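Local coordinates for probable porin (Pseudomonas aeruginosa, PDB 4FSO), which probably forms a porin channel of the OprD family in the outer membrane, letting small solutes diffuse across it, at residues N305-P310 and E353-I358; S314-Y319 and R336-D341. All coordinates share one frame; numbering follows the deposited sequence.

From the N-terminal side, the chain first passes through 305-310, a loop running toward strand 313-322. It then makes the hairpin of strands 313-322 and 331-344, and turns again into strand 350-363. Contact 2 (314-319 with 336-341) closes the hairpin. Contact 1 (305-310 with 353-358) closes the larger excursion, in which contact 2 is nested, and ties the segment 305-310 to strand 350-363. The contacts meet at the same part of the barrel wall, their centres about 8 Å apart: strands 331-344 and 350-363 are antiparallel neighbours, with E355 O 2.8 Å from V338 N in a probable hydrogen bond. The F307 ring of contact 1 also packs on V338 of contact 2.

Contact 1: N305-P310 and E353-I358; sequences NDFANP and EWERDI. With C8E ((hydroxyethyloxy)tri(ethyloxy)octane), chain E.
The carboxylate of E353 meets two amides of the loop. N305 ND2 reaches E353 OE2 at 2.8 Å in a weak, bent bond, the amide and carboxylate planes 80° apart, and N309 ND2 adds a longer weak bond to the same oxygen at 3.3 Å. E353 CG stands between its backbone N and carbonyl carbon (chi1 58°), and the chain beyond runs extended into the loop; its other oxygen, OE1, is bonded to Y381 OH. F307 lies between the two glutamates. Its ring edge points at the strand backbone, CZ 3.8 Å from E355 N, while N305 ND2 sits over the centre of one ring face. Segment 353-358 lies on strand 350-363 of the OprD-family barrel wall: E353 and E355 turn to the loop, whereas the modelled part of R356 and I358 CD1 lie beside the C8E detergent of chain E. E355 is extended, with CG anti to its backbone N (chi1 176°); its OE1 lies 3.0 Å from N305 N, and its OE2 takes a hydrogen bond from V304 N. Within the loop, D306 OD1 accepts from A308 N at 3.1 Å, forming an Asx turn; the donor lies well above the carboxylate plane.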
ATOM      1  N   ASN A 305     -11.691  -0.967   4.975  1.00 16.11           N
ATOM      2  CA  ASN A 305     -12.444  -1.466   3.831  1.00 25.39           C
ATOM      3  C   ASN A 305     -11.878  -0.872   2.560  1.00 32.54           C
ATOM      4  O   ASN A 305     -11.383   0.254   2.566  1.00 19.38           O
ATOM      5  CB  ASN A 305     -13.944  -1.154   3.949  1.00 25.32           C
ATOM      6  CG  ASN A 305     -14.767  -1.803   2.839  1.00 28.93           C
ATOM      7  OD1 ASN A 305     -14.890  -3.013   2.808  1.00 22.17           O
ATOM      8  ND2 ASN A 305     -15.327  -0.995   1.923  1.00 17.13           N
ATOM      9  N   ASP A 306     -11.936  -1.643   1.477  1.00 29.70           N
ATOM     10  CA  ASP A 306     -11.287  -1.237   0.235  1.00 36.36           C
ATOM     11  C   ASP A 306     -12.256  -0.723  -0.843  1.00 39.74           C
ATOM     12  O   ASP A 306     -11.819  -0.161  -1.845  1.00 38.43           O
ATOM     13  CB  ASP A 306     -10.364  -2.350  -0.314  1.00 31.23           C
ATOM     14  CG  ASP A 306     -11.118  -3.607  -0.759  1.00 43.74           C
ATOM     15  OD1 ASP A 306     -12.362  -3.651  -0.734  1.00 55.54           O
ATOM     16  OD2 ASP A 306     -10.445  -4.577  -1.155  1.00 60.38           O
ATOM     17  N   PHE A 307     -13.556  -0.927  -0.626  1.00 29.93           N
ATOM     18  CA  PHE A 307     -14.596  -0.523  -1.577  1.00 27.54           C
ATOM     19  C   PHE A 307     -14.387  -1.095  -2.973  1.00 24.24           C
ATOM     20  O   PHE A 307     -14.639  -0.451  -3.978  1.00 20.18           O
ATOM     21  CB  PHE A 307     -14.754   0.998  -1.580  1.00 17.83           C
ATOM     22  CG  PHE A 307     -15.215   1.521  -0.268  1.00 34.13           C
ATOM     23  CD1 PHE A 307     -14.296   1.823   0.728  1.00 18.54           C
ATOM     24  CD2 PHE A 307     -16.581   1.647  -0.001  1.00 32.26           C
ATOM     25  CE1 PHE A 307     -14.723   2.275   1.947  1.00 29.78           C
ATOM     26  CE2 PHE A 307     -17.030   2.108   1.220  1.00 28.96           C
ATOM     27  CZ  PHE A 307     -16.094   2.422   2.201  1.00 39.67           C
ATOM     28  N   ALA A 308     -13.938  -2.336  -3.008  1.00 22.68           N
ATOM     29  CA  ALA A 308     -13.512  -2.951  -4.240  1.00 13.73           C
ATOM     30  C   ALA A 308     -14.293  -4.236  -4.450  1.00 15.45           C
ATOM     31  O   ALA A 308     -13.831  -5.128  -5.137  1.00 14.93           O
ATOM     32  CB  ALA A 308     -12.014  -3.214  -4.194  1.00 10.37           C
ATOM     33  N   ASN A 309     -15.468  -4.321  -3.827  1.00 25.18           N
ATOM     34  CA  ASN A 309     -16.429  -5.405  -4.030  1.00 16.75           C
ATOM     35  C   ASN A 309     -17.061  -5.365  -5.422  1.00 24.46           C
ATOM     36  O   ASN A 309     -16.958  -4.354  -6.102  1.00 17.62           O
ATOM     37  CB  ASN A 309     -17.504  -5.309  -2.980  1.00 22.77           C
ATOM     38  CG  ASN A 309     -17.009  -5.716  -1.628  1.00 27.25           C
ATOM     39  OD1 ASN A 309     -16.721  -6.892  -1.397  1.00 28.76           O
ATOM     40  ND2 ASN A 309     -16.907  -4.750  -0.714  1.00 28.59           N
ATOM     41  N   PRO A 310     -17.718  -6.458  -5.859  1.00 31.28           N
ATOM     42  CA  PRO A 310     -18.038  -6.460  -7.292  1.00 26.99           C
ATOM     43  C   PRO A 310     -19.020  -5.366  -7.702  1.00 22.17           C
ATOM     44  O   PRO A 310     -20.042  -5.165  -7.038  1.00 26.03           O
ATOM     45  CB  PRO A 310     -18.631  -7.866  -7.522  1.00 21.82           C
ATOM     46  CG  PRO A 310     -18.159  -8.673  -6.403  1.00 11.06           C
ATOM     47  CD  PRO A 310     -18.121  -7.723  -5.227  1.00 24.68           C
ATOM     48  N   GLU A 353     -22.351   0.202   1.915  1.00 19.83           N
ATOM     49  CA  GLU A 353     -21.441   0.245   3.050  1.00 22.87           C
ATOM     50  C   GLU A 353     -20.852   1.614   3.045  1.00 22.22           C
ATOM     51  O   GLU A 353     -20.766   2.246   1.997  1.00 19.76           O
ATOM     52  CB  GLU A 353     -20.320  -0.815   2.939  1.00 20.09           C
ATOM     53  CG  GLU A 353     -19.464  -0.712   1.670  1.00 28.95           C
ATOM     54  CD  GLU A 353     -18.446  -1.865   1.502  1.00 35.53           C
ATOM     55  OE1 GLU A 353     -18.456  -2.805   2.319  1.00 33.54           O
ATOM     56  OE2 GLU A 353     -17.622  -1.827   0.553  1.00 24.72           O
ATOM     57  N   TRP A 354     -20.454   2.094   4.210  1.00 19.78           N
ATOM     58  CA  TRP A 354     -19.696   3.332   4.249  1.00 21.70           C
ATOM     59  C   TRP A 354     -18.668   3.238   5.362  1.00 23.06           C
ATOM     60  O   TRP A 354     -18.784   2.404   6.260  1.00 25.21           O
ATOM     61  CB  TRP A 354     -20.618   4.545   4.449  1.00 34.36           C
ATOM     62  CG  TRP A 354     -21.410   4.467   5.712  1.00 30.48           C
ATOM     63  CD1 TRP A 354     -22.633   3.921   5.856  1.00 18.23           C
ATOM     64  CD2 TRP A 354     -21.002   4.909   7.022  1.00 22.96           C
ATOM     65  NE1 TRP A 354     -23.033   4.005   7.159  1.00 26.04           N
ATOM     66  CE2 TRP A 354     -22.049   4.601   7.900  1.00 27.16           C
ATOM     67  CE3 TRP A 354     -19.852   5.543   7.525  1.00 21.84           C
ATOM     68  CZ2 TRP A 354     -21.992   4.900   9.276  1.00 33.45           C
ATOM     69  CZ3 TRP A 354     -19.792   5.841   8.885  1.00 29.42           C
ATOM     70  CH2 TRP A 354     -20.859   5.522   9.743  1.00 44.29           C
ATOM     71  N   GLU A 355     -17.659   4.096   5.289  1.00 16.95           N
ATOM     72  CA  GLU A 355     -16.617   4.150   6.298  1.00 22.59           C
ATOM     73  C   GLU A 355     -16.233   5.607   6.542  1.00 25.85           C
ATOM     74  O   GLU A 355     -16.215   6.416   5.621  1.00 33.18           O
ATOM     75  CB  GLU A 355     -15.397   3.303   5.891  1.00 14.79           C
ATOM     76  CG  GLU A 355     -14.193   3.369   6.869  1.00 17.75           C
ATOM     77  CD  GLU A 355     -13.049   2.398   6.487  1.00 37.82           C
ATOM     78  OE1 GLU A 355     -13.282   1.462   5.687  1.00 44.04           O
ATOM     79  OE2 GLU A 355     -11.911   2.575   6.976  1.00 31.93           O
ATOM     80  N   ARG A 356     -15.966   5.931   7.802  1.00 27.51           N
ATOM     81  CA  ARG A 356     -15.418   7.221   8.175  1.00 28.76           C
ATOM     82  C   ARG A 356     -14.155   6.961   8.996  1.00 35.14           C
ATOM     83  O   ARG A 356     -14.126   6.087   9.862  1.00 36.20           O
ATOM     84  CB  ARG A 356     -16.449   8.030   8.985  1.00 39.44           C
ATOM     85  CG  ARG A 356     -16.129   9.521   9.171  1.00 43.74           C
ATOM     86  CD  ARG A 356     -15.136   9.774  10.300  1.00 39.17           C
ATOM     87  N   ASP A 357     -13.106   7.719   8.705  1.00 25.28           N
ATOM     88  CA  ASP A 357     -11.840   7.574   9.412  1.00 22.67           C
ATOM     89  C   ASP A 357     -11.466   8.926  10.006  1.00 35.28           C
ATOM     90  O   ASP A 357     -11.710   9.980   9.398  1.00 30.98           O
ATOM     91  CB  ASP A 357     -10.703   7.117   8.480  1.00 11.60           C
ATOM     92  CG  ASP A 357     -10.869   5.689   7.977  1.00 31.65           C
ATOM     93  OD1 ASP A 357     -11.445   4.840   8.686  1.00 42.85           O
ATOM     94  OD2 ASP A 357     -10.396   5.409   6.858  1.00 44.08           O
ATOM     95  N   ILE A 358     -10.872   8.879  11.195  1.00 35.28           N
ATOM     96  CA  ILE A 358     -10.314  10.053  11.846  1.00 33.97           C
ATOM     97  C   ILE A 358      -8.864   9.737  12.231  1.00 31.89           C
ATOM     98  O   ILE A 358      -8.573   8.663  12.766  1.00 31.37           O
ATOM     99  CB  ILE A 358     -11.163  10.434  13.096  1.00 29.32           C
ATOM    100  CG1 ILE A 358     -12.474  11.090  12.662  1.00 26.96           C
ATOM    101  CG2 ILE A 358     -10.407  11.381  14.025  1.00 21.44           C
ATOM    102  CD1 ILE A 358     -13.660  10.785  13.570  1.00 39.89           C
TER
HETATM  103  C1  C8E E 503     -20.768   9.674  15.758  1.00 57.62           C
HETATM  104  C2  C8E E 503     -19.824  10.846  15.534  1.00 57.26           C
HETATM  105  C3  C8E E 503     -18.361  10.432  15.668  1.00 50.88           C
HETATM  106  C4  C8E E 503     -17.369  11.586  15.523  1.00 49.81           C
HETATM  107  C5  C8E E 503     -18.009  12.962  15.419  1.00 48.70           C
HETATM  108  C6  C8E E 503     -17.049  13.924  14.717  1.00 52.91           C
HETATM  109  C7  C8E E 503     -17.786  14.878  13.778  1.00 59.03           C
HETATM  110  C8  C8E E 503     -16.827  15.853  13.116  1.00 65.51           C
HETATM  111  O9  C8E E 503     -15.752  15.117  12.610  1.00 75.25           O
HETATM  112  C10 C8E E 503     -16.042  14.723  11.281  1.00 80.15           C
HETATM  113  C11 C8E E 503     -15.765  13.234  11.064  1.00 74.87           C
HETATM  114  O12 C8E E 503     -16.535  12.425  11.930  1.00 72.16           O
HETATM  115  C13 C8E E 503     -17.609  11.752  11.282  1.00 68.93           C
HETATM  116  C14 C8E E 503     -18.377  10.875  12.302  1.00 66.69           C
HETATM  117  O15 C8E E 503     -18.377   9.484  11.981  1.00 65.66           O
HETATM  118  C16 C8E E 503     -19.593   8.816  12.247  1.00 65.68           C
HETATM  119  C17 C8E E 503     -20.758   9.655  11.719  1.00 67.81           C
HETATM  120  O18 C8E E 503     -20.680   9.762  10.303  1.00 71.87           O
HETATM  121  C19 C8E E 503     -20.805  11.114   9.856  1.00 62.36           C
HETATM  122  C20 C8E E 503     -20.335  11.347   8.430  1.00 61.48           C
HETATM  123  O21 C8E E 503     -19.775  12.663   8.380  1.00 61.87           O

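Contact 2: S314-Y319 and R336-D341. With C8E ((hydroxyethyloxy)tri(ethyloxy)octane), chain G.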
ATOM      1  N   SER A 314     -18.218   4.109  -5.413  1.00 21.87           N
ATOM      2  CA  SER A 314     -18.031   4.833  -4.175  1.00 20.87           C
ATOM      3  C   SER A 314     -17.473   6.228  -4.423  1.00 23.66           C
ATOM      4  O   SER A 314     -16.845   6.495  -5.458  1.00 21.33           O
ATOM      5  CB  SER A 314     -17.121   4.039  -3.214  1.00 24.07           C
ATOM      6  OG  SER A 314     -15.896   3.638  -3.826  1.00 21.86           O
ATOM      7  N   TRP A 315     -17.718   7.118  -3.467  1.00 23.66           N
ATOM      8  CA  TRP A 315     -17.083   8.427  -3.474  1.00 31.87           C
ATOM      9  C   TRP A 315     -16.481   8.749  -2.110  1.00 26.31           C
ATOM     10  O   TRP A 315     -16.910   8.215  -1.087  1.00 28.45           O
ATOM     11  CB  TRP A 315     -18.034   9.531  -3.957  1.00 38.12           C
ATOM     12  CG  TRP A 315     -19.176   9.775  -3.044  1.00 46.51           C
ATOM     13  CD1 TRP A 315     -20.452   9.294  -3.171  1.00 35.75           C
ATOM     14  CD2 TRP A 315     -19.160  10.565  -1.849  1.00 47.45           C
ATOM     15  NE1 TRP A 315     -21.224   9.730  -2.126  1.00 44.64           N
ATOM     16  CE2 TRP A 315     -20.455  10.514  -1.297  1.00 47.19           C
ATOM     17  CE3 TRP A 315     -18.173  11.309  -1.187  1.00 38.69           C
ATOM     18  CZ2 TRP A 315     -20.791  11.175  -0.117  1.00 42.16           C
ATOM     19  CZ3 TRP A 315     -18.506  11.963  -0.022  1.00 46.80           C
ATOM     20  CH2 TRP A 315     -19.803  11.895   0.503  1.00 44.14           C
ATOM     21  N   GLN A 316     -15.465   9.606  -2.123  1.00 18.04           N
ATOM     22  CA  GLN A 316     -14.712   9.955  -0.934  1.00 25.62           C
ATOM     23  C   GLN A 316     -14.602  11.457  -0.790  1.00 25.83           C
ATOM     24  O   GLN A 316     -14.499  12.186  -1.775  1.00 33.91           O
ATOM     25  CB  GLN A 316     -13.306   9.343  -0.962  1.00 30.16           C
ATOM     26  CG  GLN A 316     -12.382   9.758   0.205  1.00 32.25           C
ATOM     27  CD  GLN A 316     -11.004   9.087   0.164  1.00 33.48           C
ATOM     28  OE1 GLN A 316     -10.129   9.400   0.969  1.00 35.96           O
ATOM     29  NE2 GLN A 316     -10.811   8.153  -0.782  1.00 28.00           N
ATOM     30  N   LEU A 317     -14.643  11.897   0.458  1.00 21.15           N
ATOM     31  CA  LEU A 317     -14.301  13.237   0.829  1.00 18.18           C
ATOM     32  C   LEU A 317     -13.263  13.095   1.929  1.00 22.83           C
ATOM     33  O   LEU A 317     -13.408  12.274   2.833  1.00 22.05           O
ATOM     34  CB  LEU A 317     -15.539  13.936   1.372  1.00 37.44           C
ATOM     35  CG  LEU A 317     -15.788  15.376   0.926  1.00 49.86           C
ATOM     36  CD1 LEU A 317     -16.715  16.022   1.919  1.00 56.02           C
ATOM     37  CD2 LEU A 317     -14.497  16.174   0.780  1.00 46.26           C
ATOM     38  N   ARG A 318     -12.206  13.888   1.853  1.00 26.17           N
ATOM     39  CA  ARG A 318     -11.133  13.825   2.846  1.00 24.56           C
ATOM     40  C   ARG A 318     -10.597  15.232   3.137  1.00 30.18           C
ATOM     41  O   ARG A 318     -10.563  16.119   2.271  1.00 25.52           O
ATOM     42  CB  ARG A 318     -10.006  12.913   2.341  1.00 15.07           C
ATOM     43  CG  ARG A 318      -8.754  12.925   3.182  1.00 18.38           C
ATOM     44  CD  ARG A 318      -7.624  12.243   2.452  1.00 31.29           C
ATOM     45  NE  ARG A 318      -6.365  12.351   3.172  1.00 33.23           N
ATOM     46  CZ  ARG A 318      -5.603  11.322   3.529  1.00 27.00           C
ATOM     47  NH1 ARG A 318      -5.970  10.086   3.235  1.00 22.22           N
ATOM     48  NH2 ARG A 318      -4.474  11.542   4.196  1.00 25.16           N
ATOM     49  N   TYR A 319     -10.179  15.451   4.365  1.00 21.99           N
ATOM     50  CA  TYR A 319      -9.608  16.738   4.687  1.00 26.22           C
ATOM     51  C   TYR A 319      -8.352  16.499   5.496  1.00 34.41           C
ATOM     52  O   TYR A 319      -8.348  15.680   6.415  1.00 39.51           O
ATOM     53  CB  TYR A 319     -10.617  17.576   5.449  1.00 31.51           C
ATOM     54  CG  TYR A 319     -10.002  18.754   6.138  1.00 40.29           C
ATOM     55  CD1 TYR A 319      -9.697  19.907   5.426  1.00 27.12           C
ATOM     56  CD2 TYR A 319      -9.729  18.719   7.512  1.00 34.50           C
ATOM     57  CE1 TYR A 319      -9.133  20.994   6.053  1.00 30.42           C
ATOM     58  CE2 TYR A 319      -9.165  19.797   8.145  1.00 39.08           C
ATOM     59  CZ  TYR A 319      -8.862  20.935   7.410  1.00 47.28           C
ATOM     60  OH  TYR A 319      -8.297  22.026   8.032  1.00 61.15           O
ATOM     61  N   ARG A 336     -11.616  11.312   6.813  1.00 18.36           N
ATOM     62  CA  ARG A 336     -12.152  11.003   5.499  1.00 24.15           C
ATOM     63  C   ARG A 336     -13.375  10.124   5.592  1.00 27.83           C
ATOM     64  O   ARG A 336     -13.615   9.438   6.601  1.00 26.54           O
ATOM     65  CB  ARG A 336     -11.090  10.384   4.591  1.00 24.79           C
ATOM     66  CG  ARG A 336     -10.622   9.077   5.114  1.00 31.62           C
ATOM     67  CD  ARG A 336      -9.409   8.611   4.418  1.00 33.56           C
ATOM     68  NE  ARG A 336      -8.882   7.439   5.100  1.00 34.25           N
ATOM     69  CZ  ARG A 336      -7.859   6.732   4.659  1.00 39.39           C
ATOM     70  NH1 ARG A 336      -7.263   7.083   3.526  1.00 46.50           N
ATOM     71  NH2 ARG A 336      -7.446   5.684   5.351  1.00 44.54           N
ATOM     72  N   TYR A 337     -14.152  10.169   4.523  1.00 28.01           N
ATOM     73  CA  TYR A 337     -15.449   9.534   4.501  1.00 24.81           C
ATOM     74  C   TYR A 337     -15.685   8.947   3.119  1.00 22.75           C
ATOM     75  O   TYR A 337     -15.536   9.627   2.100  1.00 23.78           O
ATOM     76  CB  TYR A 337     -16.549  10.552   4.855  1.00 26.28           C
ATOM     77  CG  TYR A 337     -17.918   9.954   4.712  1.00 29.49           C
ATOM     78  CD1 TYR A 337     -18.418   9.095   5.683  1.00 31.00           C
ATOM     79  CD2 TYR A 337     -18.690  10.194   3.579  1.00 25.76           C
ATOM     80  CE1 TYR A 337     -19.655   8.505   5.549  1.00 35.77           C
ATOM     81  CE2 TYR A 337     -19.934   9.609   3.435  1.00 36.29           C
ATOM     82  CZ  TYR A 337     -20.414   8.767   4.426  1.00 38.09           C
ATOM     83  OH  TYR A 337     -21.656   8.185   4.305  1.00 36.56           O
ATOM     84  N   VAL A 338     -16.060   7.679   3.076  1.00 20.14           N
ATOM     85  CA  VAL A 338     -16.351   7.050   1.798  1.00 18.20           C
ATOM     86  C   VAL A 338     -17.743   6.464   1.860  1.00 25.35           C
ATOM     87  O   VAL A 338     -18.105   5.809   2.826  1.00 22.94           O
ATOM     88  CB  VAL A 338     -15.281   5.964   1.413  1.00 14.56           C
ATOM     89  CG1 VAL A 338     -15.726   5.161   0.170  1.00 17.42           C
ATOM     90  CG2 VAL A 338     -13.939   6.604   1.191  1.00  8.11           C
ATOM     91  N   ASN A 339     -18.531   6.726   0.825  1.00 35.93           N
ATOM     92  CA  ASN A 339     -19.847   6.115   0.676  1.00 21.81           C
ATOM     93  C   ASN A 339     -19.837   5.176  -0.515  1.00 24.67           C
ATOM     94  O   ASN A 339     -19.473   5.604  -1.607  1.00 28.12           O
ATOM     95  CB  ASN A 339     -20.888   7.192   0.426  1.00 27.33           C
ATOM     96  CG  ASN A 339     -22.294   6.658   0.506  1.00 38.02           C
ATOM     97  OD1 ASN A 339     -22.563   5.721   1.250  1.00 42.25           O
ATOM     98  ND2 ASN A 339     -23.202   7.247  -0.265  1.00 42.97           N
ATOM     99  N   GLY A 340     -20.230   3.914  -0.311  1.00 14.87           N
ATOM    100  CA  GLY A 340     -20.330   2.949  -1.391  1.00 11.13           C
ATOM    101  C   GLY A 340     -21.677   2.265  -1.578  1.00 28.83           C
ATOM    102  O   GLY A 340     -22.375   1.904  -0.624  1.00 41.34           O
ATOM    103  N   ASP A 341     -22.058   2.077  -2.832  1.00 31.13           N
ATOM    104  CA  ASP A 341     -23.214   1.235  -3.129  1.00 35.05           C
ATOM    105  C   ASP A 341     -23.000   0.427  -4.393  1.00 32.69           C
ATOM    106  O   ASP A 341     -21.843   0.240  -4.830  1.00 33.65           O
ATOM    107  CB  ASP A 341     -24.525   2.027  -3.199  1.00 40.18           C
ATOM    108  CG  ASP A 341     -24.431   3.269  -4.077  1.00 40.71           C
ATOM    109  OD1 ASP A 341     -23.857   3.202  -5.191  1.00 42.29           O
ATOM    110  OD2 ASP A 341     -24.955   4.321  -3.639  1.00 38.15           O
TER
HETATM  111  C1  C8E G 505     -20.175  17.302  -7.352  1.00 48.10           C
HETATM  112  C2  C8E G 505     -20.429  15.821  -7.628  1.00 53.67           C
HETATM  113  C3  C8E G 505     -20.183  14.924  -6.410  1.00 50.94           C
HETATM  114  C4  C8E G 505     -20.953  13.606  -6.519  1.00 54.27           C
HETATM  115  C5  C8E G 505     -20.136  12.357  -6.173  1.00 52.95           C
HETATM  116  C6  C8E G 505     -19.624  11.618  -7.406  1.00 51.53           C
HETATM  117  C7  C8E G 505     -19.560  10.115  -7.174  1.00 43.88           C
HETATM  118  C8  C8E G 505     -20.623   9.419  -8.021  1.00 32.77           C
HETATM  119  O9  C8E G 505     -20.607   8.031  -7.768  1.00 37.38           O
HETATM  120  C10 C8E G 505     -20.763   7.739  -6.397  1.00 39.09           C
HETATM  121  C11 C8E G 505     -21.558   6.449  -6.243  1.00 43.02           C
HETATM  122  O12 C8E G 505     -22.028   6.353  -4.919  1.00 56.74           O
HETATM  123  C13 C8E G 505     -23.424   6.582  -4.831  1.00 56.76           C
HETATM  124  C14 C8E G 505     -23.799   7.182  -3.476  1.00 34.19           C
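W315 pairs with N339, and L317 with Y337, through backbone hydrogen bonds in both directions, joining S314-Y319 and R336-D341 as the antiparallel arms of a beta hairpin in the porin barrel. Y337 N, for example, donates to L317 O at 2.8 Å. CA-H...O contacts accompany these bonds, as from Q316 CA to Y337 O at 3.2 Å.

Aromatic contacts lie on the face bearing W315 and Y337, which meets detergent. W315 takes CG between its backbone N and carbonyl carbon (chi1 66°), which brings the indole toward the side chains of Y337 and N339. The edge of Y337 points at the W315 face in an offset edge-to-face pair, ring planes 60° apart, and N339 CB sits over the indole's five-membered ring in a CH-pi contact, 4.0 Å from its centroid.

The other face carries S314, Q316, V338 and two arginines. V338 CG2 touches Q316 CB at 3.5 Å, and Q316 NE2 bonds onward to A299 O and N300 OD1. R318 and R336 extend side by side, their guanidinium planes 84° apart, with R318 NH1 3.3 Å from R336 NH1; salt bridges from R318 NE to D320 and from R336 NE to D357 probably offset these like charges.

Detergent borders the indole edge in its plane, W315 CD1 lying 3.6 Å from C10 of the C8E of chain G.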